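Side-chain contacts in extracellular solute-binding protein family 1 (Alicyclobacillus acidocaldarius subsp. acidocaldarius, PDB 4OVJ), which probably binds a solute outside the cell, as other family 1 extracellular solute-binding proteins do, for delivery to a membrane transporter: residues N223-E227 with G228-P232; L258-V261 with N262-V265; T304-P307 with Q308-E311; D377-I380 with D381-A385. All blocks are in the same frame, centred on the assembly; numbering follows the deposited sequence. Where two conformers were deposited one is given.

The centres of contacts 1, 2 and 4 lie about 21 to 24 Å from one another, whereas contact 3 lies far off, its centre about 57 Å from that of contact 1 and on the opposite side of the chain's centre. Contacts 2 and 4 both lie near the sulfate: W260 of contact 2 donates to it, and the side chain of D381 in contact 4 stands about 6 Å away, although the nearest atoms of the two contacts are about 9 Å apart. Contact 1 ends helix 211-226, which packs on helix 377-392 of contact 4 through R225 and F384. The sulfate probably came from the crystallisation liquor, but it may mark the solute pocket.

Contact 1 of 4, residues N223-E227 with G228-P232; sequences NLRKE and GVVPP
V229 N reaches back to L224 O (3.0 Å) and G228 N to R225 O (2.9 Å), two bonds that, with G228 at positive phi (77°), close helix 211-226 in a Schellman motif. G228 suits the bend because a beta carbon there would run into E227 O. Beyond it the chain folds back along the helix, so that the side chain of V230 lies across those of L224 and R225. CG1 of V230 rests on L224 CB at 3.9 Å, and CG2 presses on R225 CG at 3.6 Å. The first torsion of V230 (-55°) turns CG1 away from its own carbonyl carbon, so that CG1 faces L224 and CG2 faces R225. With an alanine here, the CB of L224 and the CG of R225 would probably lose their apolar cover and a gap would open between helix and loop. V229 CG2 meets E227 CB at 3.8 Å, while L224 and V229 both pack on L167 of helix 160-174. R225 runs past V230, bends at its third torsion, and sends NH1 into salt bridges with D181 and E183. The returning loop is further tied to the helix by a water that donates to R225 O at 3.0 Å and to V230 O at 2.7 Å.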
# COMPACT_ATOMS: atom_id res chain seq x y z
N ASN A 223 7.13 -18.97 -18.14
CA ASN A 223 8.16 -18.84 -19.17
C ASN A 223 9.49 -18.38 -18.56
O ASN A 223 10.55 -18.90 -18.92
CB ASN A 223 7.70 -17.94 -20.30
CG ASN A 223 6.68 -18.61 -21.21
OD1 ASN A 223 6.59 -19.84 -21.28
ND2 ASN A 223 5.92 -17.81 -21.91
N LEU A 224 9.44 -17.46 -17.61
CA LEU A 224 10.66 -17.02 -16.94
C LEU A 224 11.29 -18.16 -16.12
O LEU A 224 12.51 -18.30 -16.09
CB LEU A 224 10.39 -15.82 -16.04
CG LEU A 224 9.95 -14.53 -16.74
CD1 LEU A 224 9.53 -13.49 -15.72
CD2 LEU A 224 11.08 -14.02 -17.62
N ARG A 225 10.47 -18.98 -15.48
CA ARG A 225 10.98 -20.14 -14.74
C ARG A 225 11.68 -21.13 -15.68
O ARG A 225 12.77 -21.61 -15.38
CB ARG A 225 9.87 -20.88 -14.00
CG ARG A 225 9.44 -20.22 -12.72
CD ARG A 225 8.64 -21.15 -11.84
NE ARG A 225 7.42 -21.61 -12.49
CZ ARG A 225 6.28 -20.93 -12.57
NH1 ARG A 225 6.17 -19.70 -12.08
NH2 ARG A 225 5.24 -21.47 -13.17
N LYS A 226 11.02 -21.43 -16.80
CA LYS A 226 11.53 -22.36 -17.82
C LYS A 226 12.94 -21.97 -18.29
O LYS A 226 13.79 -22.84 -18.51
CB LYS A 226 10.57 -22.40 -19.02
CG LYS A 226 11.04 -23.22 -20.21
CD LYS A 226 9.91 -23.48 -21.21
CE LYS A 226 9.51 -22.22 -21.97
NZ LYS A 226 8.56 -22.47 -23.09
N GLU A 227 13.16 -20.67 -18.43
CA GLU A 227 14.44 -20.13 -18.89
C GLU A 227 15.46 -19.95 -17.75
O GLU A 227 16.59 -19.54 -18.01
CB GLU A 227 14.23 -18.76 -19.56
CG GLU A 227 13.08 -18.69 -20.56
CD GLU A 227 13.52 -18.66 -22.01
OE1 GLU A 227 14.70 -18.97 -22.32
OE2 GLU A 227 12.65 -18.34 -22.87
N GLY A 228 15.07 -20.24 -16.51
CA GLY A 228 15.98 -20.15 -15.37
C GLY A 228 16.25 -18.73 -14.89
O GLY A 228 17.19 -18.48 -14.15
N VAL A 229 15.39 -17.81 -15.29
CA VAL A 229 15.58 -16.40 -15.03
C VAL A 229 15.02 -15.97 -13.66
O VAL A 229 15.48 -14.99 -13.05
CB VAL A 229 14.94 -15.60 -16.18
CG1 VAL A 229 14.97 -14.14 -15.90
CG2 VAL A 229 15.68 -15.92 -17.48
N VAL A 230 14.00 -16.69 -13.19
CA VAL A 230 13.49 -16.54 -11.81
C VAL A 230 13.62 -17.91 -11.14
O VAL A 230 13.80 -18.92 -11.82
CB VAL A 230 12.03 -16.03 -11.78
CG1 VAL A 230 11.90 -14.72 -12.58
CG2 VAL A 230 11.07 -17.08 -12.31
N PRO A 231 13.54 -17.95 -9.81
CA PRO A 231 13.83 -19.22 -9.13
C PRO A 231 12.77 -20.27 -9.39
O PRO A 231 11.65 -19.94 -9.71
CB PRO A 231 13.85 -18.84 -7.64
CG PRO A 231 13.96 -17.35 -7.61
CD PRO A 231 13.26 -16.88 -8.85
N PRO A 232 13.13 -21.56 -9.25
CA PRO A 232 12.14 -22.64 -9.35
C PRO A 232 11.19 -22.64 -8.15
O PRO A 232 11.47 -22.02 -7.12
CB PRO A 232 13.00 -23.89 -9.37
CG PRO A 232 14.24 -23.51 -8.64
CD PRO A 232 14.49 -22.06 -8.95
O HOH W 1 13.90 -21.52 -12.65

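Contact 2 of 4, residues L258-V261 with N262-V265; sequences LTWV and NYVV. With SO4 (sulfate ion), chain B.
Y263 N donates to W260 O at 3.0 Å, and V264 N donates to V261 O at the same length. The first closes a type I turn from W260 to Y263. Backbone bonds of T259 with A140 and of V261 with N138 hold this stretch to strand 128-144, and L258 N is hydrogen-bonded to D182 OD2. The indole N-H of W260 is also spoken for: NE1 donates to sulfate O2 at 2.9 Å, nearly straight at 173° and in the plane of the ring. Y139 OH and S184 OG bind the same ion, and Y139 also stacks on the indole. N262 has its CG lodged between its own backbone N and carbonyl carbon (chi1 77°), which swings the amide back over the turn. OD1 then lies 3.1 Å from W260 CB and accepts from N137 ND2, while ND2 sits 4.2 Å above one face of the Y263 ring, over its centre. T259 crosses Y263 at about a right angle, OG1 coming to 3.3 Å from ring atom CD2. The sulfate, though probably from the crystallisation liquor, may mark a pocket of the binding-protein fold; beside it the turn carries strand 256-260 straight into helix 263-269, a tight strand-turn-helix connection.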
# COMPACT_ATOMS: atom_id res chain seq x y z
N LEU A 258 9.79 -7.53 -7.23
CA LEU A 258 8.61 -6.69 -7.39
C LEU A 258 7.84 -6.82 -6.09
O LEU A 258 7.32 -7.89 -5.77
CB LEU A 258 7.75 -7.20 -8.55
CG LEU A 258 6.33 -6.62 -8.64
CD1 LEU A 258 6.41 -5.13 -8.87
CD2 LEU A 258 5.53 -7.32 -9.73
N THR A 259 7.82 -5.75 -5.30
CA THR A 259 7.17 -5.80 -3.99
C THR A 259 6.80 -4.40 -3.56
O THR A 259 6.96 -3.44 -4.31
CB THR A 259 8.09 -6.46 -2.95
OG1 THR A 259 7.38 -6.63 -1.72
CG2 THR A 259 9.33 -5.61 -2.74
N TRP A 260 6.29 -4.27 -2.34
CA TRP A 260 5.94 -2.96 -1.82
C TRP A 260 7.18 -2.11 -1.59
O TRP A 260 8.20 -2.59 -1.06
CB TRP A 260 5.13 -3.09 -0.54
CG TRP A 260 3.86 -3.80 -0.82
CD1 TRP A 260 3.63 -5.16 -0.73
CD2 TRP A 260 2.66 -3.22 -1.32
NE1 TRP A 260 2.34 -5.44 -1.14
CE2 TRP A 260 1.72 -4.27 -1.49
CE3 TRP A 260 2.28 -1.91 -1.63
CZ2 TRP A 260 0.43 -4.04 -1.96
CZ3 TRP A 260 0.98 -1.68 -2.10
CH2 TRP A 260 0.07 -2.74 -2.26
N VAL A 261 7.10 -0.85 -1.97
CA VAL A 261 8.27 0.01 -1.97
C VAL A 261 8.87 0.20 -0.57
O VAL A 261 10.07 0.39 -0.45
CB VAL A 261 7.98 1.37 -2.66
CG1 VAL A 261 7.11 2.26 -1.80
CG2 VAL A 261 9.29 2.05 -3.02
N ASN A 262 8.04 0.08 0.46
CA ASN A 262 8.46 0.20 1.86
C ASN A 262 9.58 -0.76 2.23
O ASN A 262 10.37 -0.47 3.13
CB ASN A 262 7.27 -0.01 2.82
CG ASN A 262 6.88 -1.47 3.00
OD1 ASN A 262 6.21 -2.06 2.14
ND2 ASN A 262 7.25 -2.07 4.14
N TYR A 263 9.64 -1.89 1.53
CA TYR A 263 10.66 -2.89 1.80
C TYR A 263 12.07 -2.46 1.44
O TYR A 263 13.03 -3.12 1.85
CB TYR A 263 10.34 -4.22 1.09
CG TYR A 263 9.28 -5.03 1.78
CD1 TYR A 263 9.51 -5.59 3.03
CD2 TYR A 263 8.05 -5.26 1.19
CE1 TYR A 263 8.55 -6.34 3.67
CE2 TYR A 263 7.07 -6.01 1.83
CZ TYR A 263 7.33 -6.54 3.07
OH TYR A 263 6.39 -7.31 3.72
N VAL A 264 12.24 -1.37 0.67
CA VAL A 264 13.59 -1.00 0.26
C VAL A 264 14.49 -0.70 1.46
O VAL A 264 15.68 -1.00 1.41
CB VAL A 264 13.64 0.15 -0.77
CG1 VAL A 264 13.22 1.46 -0.16
CG2 VAL A 264 15.04 0.28 -1.38
N VAL A 265 13.95 -0.14 2.53
CA VAL A 265 14.78 0.19 3.70
C VAL A 265 15.31 -1.09 4.33
O VAL A 265 16.51 -1.22 4.56
CB VAL A 265 14.01 1.03 4.74
CG1 VAL A 265 14.77 1.09 6.06
CG2 VAL A 265 13.75 2.42 4.19
S SO4 B . 2.35 -9.12 -1.82
O1 SO4 B . 1.90 -10.52 -1.66
O2 SO4 B . 1.31 -8.17 -1.35
O3 SO4 B . 3.55 -8.91 -0.99
O4 SO4 B . 2.68 -8.90 -3.24

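Contact 3 of 4, residues T304-P307 with Q308-E311; sequences TKYP and QQAE
Y306 O receives A310 N at 2.9 Å, and P307 O receives E311 N at the same length. These are the first two rungs of helix 307-319. Side chains lie against the same carbonyls: A310 CB comes to 3.4 Å from Y306 O, and E311 CG to 3.2 Å from P307 O. Q309 bends at its second torsion (90°), which brings OE1 back toward the start of the helix, 3.5 Å from Y306 CB. One shell out, K305 CB sits over one face of the Y306 ring, 3.9 Å above its plane, and the Y306 side chain also touches V25 and L27 of strand 25-31. T304 fixes the approach to the helix, its OG1 accepting from Y306 N at 3.1 Å and bonding in turn to D83. The carboxylate of E311 is held by G109 N, so the first turn is tied to the neighbouring loop as well. With Y306 at the N-cap and P307, whose nitrogen has no hydrogen to give, opening the first turn, an ST turn here leads the chain from strand 293-300 into a helix.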
# COMPACT_ATOMS: atom_id res chain seq x y z
N THR A 304 -18.85 16.55 15.85
CA THR A 304 -17.90 17.27 16.67
C THR A 304 -18.40 18.70 16.91
O THR A 304 -18.95 19.35 16.02
CB THR A 304 -16.48 17.32 16.06
OG1 THR A 304 -15.63 18.04 16.96
CG2 THR A 304 -16.43 18.02 14.71
N LYS A 305 -18.21 19.18 18.13
CA LYS A 305 -18.52 20.57 18.46
C LYS A 305 -17.51 21.55 17.89
O LYS A 305 -17.79 22.75 17.84
CB LYS A 305 -18.60 20.73 19.98
CG LYS A 305 -19.73 19.91 20.58
CD LYS A 305 -19.78 19.99 22.09
CE LYS A 305 -20.91 19.13 22.63
NZ LYS A 305 -20.71 18.84 24.07
N TYR A 306 -16.36 21.04 17.45
CA TYR A 306 -15.22 21.88 17.06
C TYR A 306 -14.67 21.52 15.69
O TYR A 306 -13.47 21.21 15.55
CB TYR A 306 -14.13 21.73 18.12
CG TYR A 306 -14.63 21.96 19.52
CD1 TYR A 306 -15.22 23.17 19.87
CD2 TYR A 306 -14.55 20.95 20.47
CE1 TYR A 306 -15.68 23.38 21.16
CE2 TYR A 306 -15.02 21.15 21.76
CZ TYR A 306 -15.58 22.36 22.09
OH TYR A 306 -16.04 22.55 23.36
N PRO A 307 -15.51 21.60 14.66
CA PRO A 307 -15.02 21.20 13.34
C PRO A 307 -13.85 22.03 12.80
O PRO A 307 -12.99 21.47 12.13
CB PRO A 307 -16.26 21.32 12.44
CG PRO A 307 -17.15 22.30 13.14
CD PRO A 307 -16.91 22.09 14.60
N GLN A 308 -13.80 23.33 13.09
CA GLN A 308 -12.71 24.16 12.61
C GLN A 308 -11.38 23.73 13.23
O GLN A 308 -10.37 23.60 12.53
CB GLN A 308 -12.99 25.64 12.87
CG GLN A 308 -14.31 26.10 12.27
CD GLN A 308 -14.75 27.46 12.79
OE1 GLN A 308 -14.16 28.49 12.45
NE2 GLN A 308 -15.79 27.48 13.61
N GLN A 309 -11.38 23.49 14.53
CA GLN A 309 -10.16 23.05 15.22
C GLN A 309 -9.79 21.62 14.81
O GLN A 309 -8.62 21.28 14.69
CB GLN A 309 -10.32 23.17 16.73
CG GLN A 309 -10.42 24.61 17.24
CD GLN A 309 -11.84 25.14 17.31
OE1 GLN A 309 -12.77 24.60 16.71
NE2 GLN A 309 -12.02 26.20 18.10
N ALA A 310 -10.80 20.78 14.58
CA ALA A 310 -10.57 19.40 14.13
C ALA A 310 -9.87 19.39 12.77
O ALA A 310 -8.91 18.64 12.56
CB ALA A 310 -11.87 18.61 14.08
N GLU A 311 -10.35 20.24 11.86
CA GLU A 311 -9.73 20.38 10.55
C GLU A 311 -8.29 20.87 10.68
O GLU A 311 -7.40 20.37 10.00
CB GLU A 311 -10.51 21.36 9.66
CG GLU A 311 -11.89 20.91 9.20
CD GLU A 311 -12.64 22.03 8.46
OE1 GLU A 311 -12.00 22.97 7.92
OE2 GLU A 311 -13.88 21.98 8.40

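Contact 4 of 4, residues D377-I380 with D381-A385; sequences DKEI and DQDFA
The carboxylates of E379 and D383, one helical turn apart, cross with their planes 69° from each other. Over one face of the D383 carboxylate lies the carbonyl oxygen of E379, 3.2 Å above CG; E379 CG comes from that same side, 3.8 Å from OD2. The ring of F384 meets F405 edge-to-face and W185 with planes at about 50°, between helix 377-392 and its neighbours. Backbone bonds from D381 N to D377 O and from D383 N to E379 O, both 2.8 Å, set the i to i+4 spacing that brings these side chains together. On another side of the helix a water donates to D377 OD2 at 2.8 Å and to D381 OD2 at 2.6 Å, spanning two acids whose CG atoms both stand anti to their own backbone N (D381 chi1 -174°). D377 OD1 is taken by Y200 OH and W185 NE1. I380 packs on F405, L412 and L413 of helix 398-414. With an alanine at D383, the carbonyl oxygen of E379 would probably lose the flat group lying on it, and the E379 chain would be freer to turn. The OE2 of E379 and OD2 of D383 stand 4.3 Å apart, with E408 also close to D383; such crowding of acids is likely to raise the proton affinity of one or more of them.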
# COMPACT_ATOMS: atom_id res chain seq x y z
N ASP A 377 -11.49 -12.64 1.63
CA ASP A 377 -10.23 -12.30 0.94
C ASP A 377 -9.00 -13.03 1.47
O ASP A 377 -8.17 -13.48 0.69
CB ASP A 377 -9.98 -10.79 0.96
CG ASP A 377 -8.72 -10.40 0.19
OD1 ASP A 377 -8.70 -10.52 -1.05
OD2 ASP A 377 -7.74 -9.99 0.84
N LYS A 378 -8.88 -13.13 2.80
CA LYS A 378 -7.72 -13.78 3.40
C LYS A 378 -7.61 -15.25 2.95
O LYS A 378 -6.54 -15.70 2.55
CB LYS A 378 -7.77 -13.66 4.92
CG LYS A 378 -6.48 -14.09 5.61
CD LYS A 378 -6.36 -13.51 7.01
CE LYS A 378 -5.05 -13.91 7.68
NZ LYS A 378 -5.04 -15.34 8.08
N GLU A 379 -8.73 -15.97 2.99
CA GLU A 379 -8.77 -17.37 2.55
C GLU A 379 -8.48 -17.49 1.06
O GLU A 379 -7.71 -18.35 0.65
CB GLU A 379 -10.13 -18.01 2.87
CG GLU A 379 -10.22 -19.46 2.43
CD GLU A 379 -11.42 -20.22 2.98
OE1 GLU A 379 -12.26 -19.62 3.69
OE2 GLU A 379 -11.53 -21.43 2.68
N ILE A 380 -9.12 -16.63 0.27
CA ILE A 380 -8.93 -16.63 -1.19
C ILE A 380 -7.47 -16.35 -1.56
O ILE A 380 -6.90 -17.00 -2.42
CB ILE A 380 -9.89 -15.64 -1.88
CG1 ILE A 380 -11.33 -16.15 -1.72
CG2 ILE A 380 -9.56 -15.50 -3.36
CD1 ILE A 380 -12.40 -15.24 -2.25
N ASP A 381 -6.88 -15.37 -0.88
CA ASP A 381 -5.46 -15.05 -1.05
C ASP A 381 -4.59 -16.29 -0.79
O ASP A 381 -3.69 -16.61 -1.57
CB ASP A 381 -5.11 -13.90 -0.09
CG ASP A 381 -3.71 -13.36 -0.27
OD1 ASP A 381 -2.76 -14.14 -0.42
OD2 ASP A 381 -3.55 -12.12 -0.21
N GLN A 382 -4.88 -16.99 0.30
CA GLN A 382 -4.14 -18.20 0.64
C GLN A 382 -4.36 -19.28 -0.42
O GLN A 382 -3.40 -19.93 -0.82
CB GLN A 382 -4.49 -18.71 2.05
CG GLN A 382 -3.61 -19.86 2.52
CD GLN A 382 -2.12 -19.51 2.54
OE1 GLN A 382 -1.70 -18.64 3.29
NE2 GLN A 382 -1.33 -20.18 1.71
N ASP A 383 -5.61 -19.46 -0.87
CA ASP A 383 -5.91 -20.43 -1.94
C ASP A 383 -5.15 -20.08 -3.22
O ASP A 383 -4.66 -20.97 -3.92
CB ASP A 383 -7.41 -20.51 -2.25
CG ASP A 383 -8.24 -21.03 -1.08
OD1 ASP A 383 -7.69 -21.75 -0.22
OD2 ASP A 383 -9.46 -20.73 -1.04
N PHE A 384 -5.04 -18.79 -3.53
CA PHE A 384 -4.30 -18.37 -4.71
C PHE A 384 -2.84 -18.75 -4.59
O PHE A 384 -2.26 -19.35 -5.51
CB PHE A 384 -4.45 -16.87 -4.92
CG PHE A 384 -3.89 -16.39 -6.23
CD1 PHE A 384 -4.62 -16.50 -7.39
CD2 PHE A 384 -2.62 -15.83 -6.29
CE1 PHE A 384 -4.12 -16.04 -8.60
CE2 PHE A 384 -2.10 -15.38 -7.49
CZ PHE A 384 -2.85 -15.48 -8.65
N ALA A 385 -2.25 -18.43 -3.45
CA ALA A 385 -0.84 -18.77 -3.20
C ALA A 385 -0.62 -20.28 -3.33
O ALA A 385 0.36 -20.73 -3.92
CB ALA A 385 -0.43 -18.28 -1.83
O HOH W 2 -5.07 -10.03 0.09